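Local coordinates for protein alpha-amylase (Eisenia fetida, PDB 6M4K) that probably catalyses the endohydrolysis of internal alpha-1,4-glucosidic linkages in starch-like polysaccharides, as a calcium- and chloride-dependent amylase of glycosyl hydrolase family 13, at residues A[57-61]-A[62-66]. Numbering follows the deposited sequence.
Sequences TDPPY and PWWQR
In the loop that leads from barrel strand 44-47 to helix 81-93, a proline-rich turn runs directly into a 3-10 segment, and Pro-59 meets the indole of Trp-64 there. Pro-59 CD lies 3.9 Å from Trp-64 CZ2, so the pyrrolidine touches the six-membered end of the indole, approaching obliquely. Pro-62 takes one face of the same ring: its CG stands 3.6 Å above the indole plane, over the centre, a CH-pi contact of Pro-62 CG with the indole face. A chi1 of 46° sets Trp-64 CG between its own backbone N and carbonyl carbon, and from there the indole reaches back along the chain to both prolines. The prolines also pack together, with Pro-59 CG 4.3 Å from Pro-62 CB. Tyr-61 lies in the left-handed helical region (phi 59°, psi 57°), and with the cis peptide between Asp-58 and Pro-59 this bends the chain, bringing Pro-59 and Pro-62 to the same indole. Gln-65 extends beyond CG to bring OE1 3.9 Å from Tyr-61 CA; that oxygen accepts a hydrogen bond from Val-56 N, tying the 3-10 segment to the residue just ahead of the proline-rich stretch. The 3-10 character shows in Arg-66 N bonding to Trp-63 O at 3.2 Å. The stretch belongs to the loop after the second strand of the (beta/alpha)8 TIM barrel of this GH13 amylase, held by an Arg-66 to Glu-24 salt bridge to the residues after the first strand and by Trp-63 NE1 to Asp-360 O of a later loop.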
ATOM      1  N   THR A  57     -20.239  17.188  -1.609  1.00 14.86           N
ATOM      2  CA  THR A  57     -20.605  17.908  -0.398  1.00 15.23           C
ATOM      3  C   THR A  57     -21.690  17.214   0.412  1.00 16.85           C
ATOM      4  O   THR A  57     -21.905  17.586   1.575  1.00 16.44           O
ATOM      5  CB  THR A  57     -21.008  19.357  -0.719  1.00 16.36           C
ATOM      6  OG1 THR A  57     -22.030  19.366  -1.719  1.00 17.62           O
ATOM      7  CG2 THR A  57     -19.821  20.141  -1.244  1.00 19.51           C
ATOM      8  N   ASP A  58     -22.369  16.218  -0.154  1.00 15.93           N
ATOM      9  CA  ASP A  58     -23.247  15.350   0.620  1.00 15.99           C
ATOM     10  C   ASP A  58     -22.801  13.900   0.408  1.00 15.13           C
ATOM     11  O   ASP A  58     -23.066  13.332  -0.648  1.00 17.31           O
ATOM     12  CB  ASP A  58     -24.701  15.509   0.167  1.00 16.98           C
ATOM     13  CG  ASP A  58     -25.650  14.658   0.980  1.00 18.64           C
ATOM     14  OD1 ASP A  58     -25.251  14.235   2.079  1.00 19.37           O
ATOM     15  OD2 ASP A  58     -26.796  14.425   0.531  1.00 22.49           O
ATOM     16  N   PRO A  59     -22.122  13.296   1.390  1.00 14.93           N
ATOM     17  CA  PRO A  59     -21.706  13.858   2.679  1.00 14.88           C
ATOM     18  C   PRO A  59     -20.515  14.811   2.490  1.00 15.30           C
ATOM     19  O   PRO A  59     -19.980  14.908   1.380  1.00 14.99           O
ATOM     20  CB  PRO A  59     -21.307  12.613   3.474  1.00 16.26           C
ATOM     21  CG  PRO A  59     -20.734  11.693   2.424  1.00 15.25           C
ATOM     22  CD  PRO A  59     -21.572  11.938   1.181  1.00 15.74           C
ATOM     23  N   PRO A  60     -20.111  15.545   3.528  1.00 14.06           N
ATOM     24  CA  PRO A  60     -19.147  16.631   3.305  1.00 14.25           C
ATOM     25  C   PRO A  60     -17.719  16.136   3.118  1.00 13.34           C
ATOM     26  O   PRO A  60     -17.030  15.774   4.077  1.00 13.98           O
ATOM     27  CB  PRO A  60     -19.308  17.507   4.561  1.00 14.27           C
ATOM     28  CG  PRO A  60     -19.879  16.616   5.580  1.00 15.80           C
ATOM     29  CD  PRO A  60     -20.758  15.651   4.853  1.00 15.27           C
ATOM     30  N   TYR A  61     -17.258  16.188   1.863  1.00 14.50           N
ATOM     31  CA  TYR A  61     -15.866  15.986   1.452  1.00 13.43           C
ATOM     32  C   TYR A  61     -15.322  14.619   1.861  1.00 12.96           C
ATOM     33  O   TYR A  61     -14.315  14.534   2.566  1.00 13.65           O
ATOM     34  CB  TYR A  61     -15.006  17.139   1.964  1.00 14.21           C
ATOM     35  CG  TYR A  61     -15.641  18.483   1.645  1.00 14.43           C
ATOM     36  CD1 TYR A  61     -15.583  19.001   0.358  1.00 16.99           C
ATOM     37  CD2 TYR A  61     -16.325  19.219   2.617  1.00 15.17           C
ATOM     38  CE1 TYR A  61     -16.156  20.226   0.041  1.00 17.05           C
ATOM     39  CE2 TYR A  61     -16.907  20.453   2.310  1.00 17.23           C
ATOM     40  CZ  TYR A  61     -16.815  20.942   1.026  1.00 15.94           C
ATOM     41  OH  TYR A  61     -17.388  22.162   0.698  1.00 18.28           O
ATOM     42  N   PRO A  62     -15.970  13.537   1.439  1.00 13.32           N
ATOM     43  CA  PRO A  62     -15.489  12.195   1.787  1.00 13.72           C
ATOM     44  C   PRO A  62     -14.166  11.874   1.094  1.00 12.67           C
ATOM     45  O   PRO A  62     -13.813  12.464   0.072  1.00 13.38           O
ATOM     46  CB  PRO A  62     -16.609  11.297   1.251  1.00 14.47           C
ATOM     47  CG  PRO A  62     -17.116  12.040   0.050  1.00 13.76           C
ATOM     48  CD  PRO A  62     -17.064  13.501   0.456  1.00 14.25           C
ATOM     49  N   TRP A  63     -13.442  10.890   1.640  1.00 13.32           N
ATOM     50  CA  TRP A  63     -12.203  10.481   0.971  1.00 13.46           C
ATOM     51  C   TRP A  63     -12.491   9.951  -0.428  1.00 13.03           C
ATOM     52  O   TRP A  63     -11.704  10.183  -1.353  1.00 13.68           O
ATOM     53  CB  TRP A  63     -11.440   9.430   1.793  1.00 13.49           C
ATOM     54  CG  TRP A  63     -12.188   8.167   1.946  1.00 12.62           C
ATOM     55  CD1 TRP A  63     -13.083   7.859   2.934  1.00 14.35           C
ATOM     56  CD2 TRP A  63     -12.153   7.030   1.070  1.00 13.79           C
ATOM     57  NE1 TRP A  63     -13.601   6.608   2.729  1.00 15.51           N
ATOM     58  CE2 TRP A  63     -13.049   6.074   1.591  1.00 15.34           C
ATOM     59  CE3 TRP A  63     -11.457   6.732  -0.109  1.00 13.25           C
ATOM     60  CZ2 TRP A  63     -13.263   4.837   0.984  1.00 16.93           C
ATOM     61  CZ3 TRP A  63     -11.676   5.505  -0.720  1.00 14.58           C
ATOM     62  CH2 TRP A  63     -12.567   4.571  -0.169  1.00 15.05           C
ATOM     63  N   TRP A  64     -13.629   9.289  -0.615  1.00 13.13           N
ATOM     64  CA  TRP A  64     -13.862   8.585  -1.871  1.00 13.83           C
ATOM     65  C   TRP A  64     -14.172   9.508  -3.041  1.00 12.62           C
ATOM     66  O   TRP A  64     -14.209   9.037  -4.184  1.00 13.91           O
ATOM     67  CB  TRP A  64     -14.891   7.467  -1.718  1.00 13.63           C
ATOM     68  CG  TRP A  64     -16.143   7.792  -0.975  1.00 15.97           C
ATOM     69  CD1 TRP A  64     -16.461   7.366   0.286  1.00 19.35           C
ATOM     70  CD2 TRP A  64     -17.274   8.535  -1.447  1.00 16.35           C
ATOM     71  NE1 TRP A  64     -17.711   7.807   0.631  1.00 18.89           N
ATOM     72  CE2 TRP A  64     -18.233   8.530  -0.407  1.00 17.60           C
ATOM     73  CE3 TRP A  64     -17.573   9.193  -2.642  1.00 15.24           C
ATOM     74  CZ2 TRP A  64     -19.468   9.165  -0.525  1.00 19.14           C
ATOM     75  CZ3 TRP A  64     -18.813   9.842  -2.752  1.00 17.70           C
ATOM     76  CH2 TRP A  64     -19.739   9.808  -1.695  1.00 17.23           C
ATOM     77  N   GLN A  65     -14.386  10.808  -2.806  1.00 13.19           N
ATOM     78  CA  GLN A  65     -14.550  11.726  -3.930  1.00 13.25           C
ATOM     79  C   GLN A  65     -13.328  11.705  -4.847  1.00 12.90           C
ATOM     80  O   GLN A  65     -13.453  11.962  -6.050  1.00 13.46           O
ATOM     81  CB  GLN A  65     -14.842  13.148  -3.425  1.00 13.27           C
ATOM     82  CG  GLN A  65     -13.625  13.841  -2.873  1.00 13.19           C
ATOM     83  CD  GLN A  65     -13.912  15.209  -2.268  1.00 14.12           C
ATOM     84  OE1 GLN A  65     -15.046  15.711  -2.313  1.00 15.62           O
ATOM     85  NE2 GLN A  65     -12.880  15.821  -1.699  1.00 14.74           N
ATOM     86  N   ARG A  66     -12.151  11.369  -4.304  1.00 12.54           N
ATOM     87  CA  ARG A  66     -10.932  11.370  -5.106  1.00 13.11           C
ATOM     88  C   ARG A  66     -10.850  10.193  -6.064  1.00 12.48           C
ATOM     89  O   ARG A  66      -9.992  10.214  -6.955  1.00 15.04           O
ATOM     90  CB  ARG A  66      -9.689  11.446  -4.216  1.00 14.69           C
ATOM     91  CG  ARG A  66      -9.646  12.751  -3.441  1.00 14.40           C
ATOM     92  CD  ARG A  66      -8.388  12.888  -2.632  1.00 15.14           C
ATOM     93  NE  ARG A  66      -7.219  13.201  -3.462  1.00 13.40           N
ATOM     94  CZ  ARG A  66      -6.106  13.720  -2.968  1.00 13.28           C
ATOM     95  NH1 ARG A  66      -6.031  13.990  -1.669  1.00 12.96           N
ATOM     96  NH2 ARG A  66      -5.071  14.003  -3.751  1.00 14.61           N
TER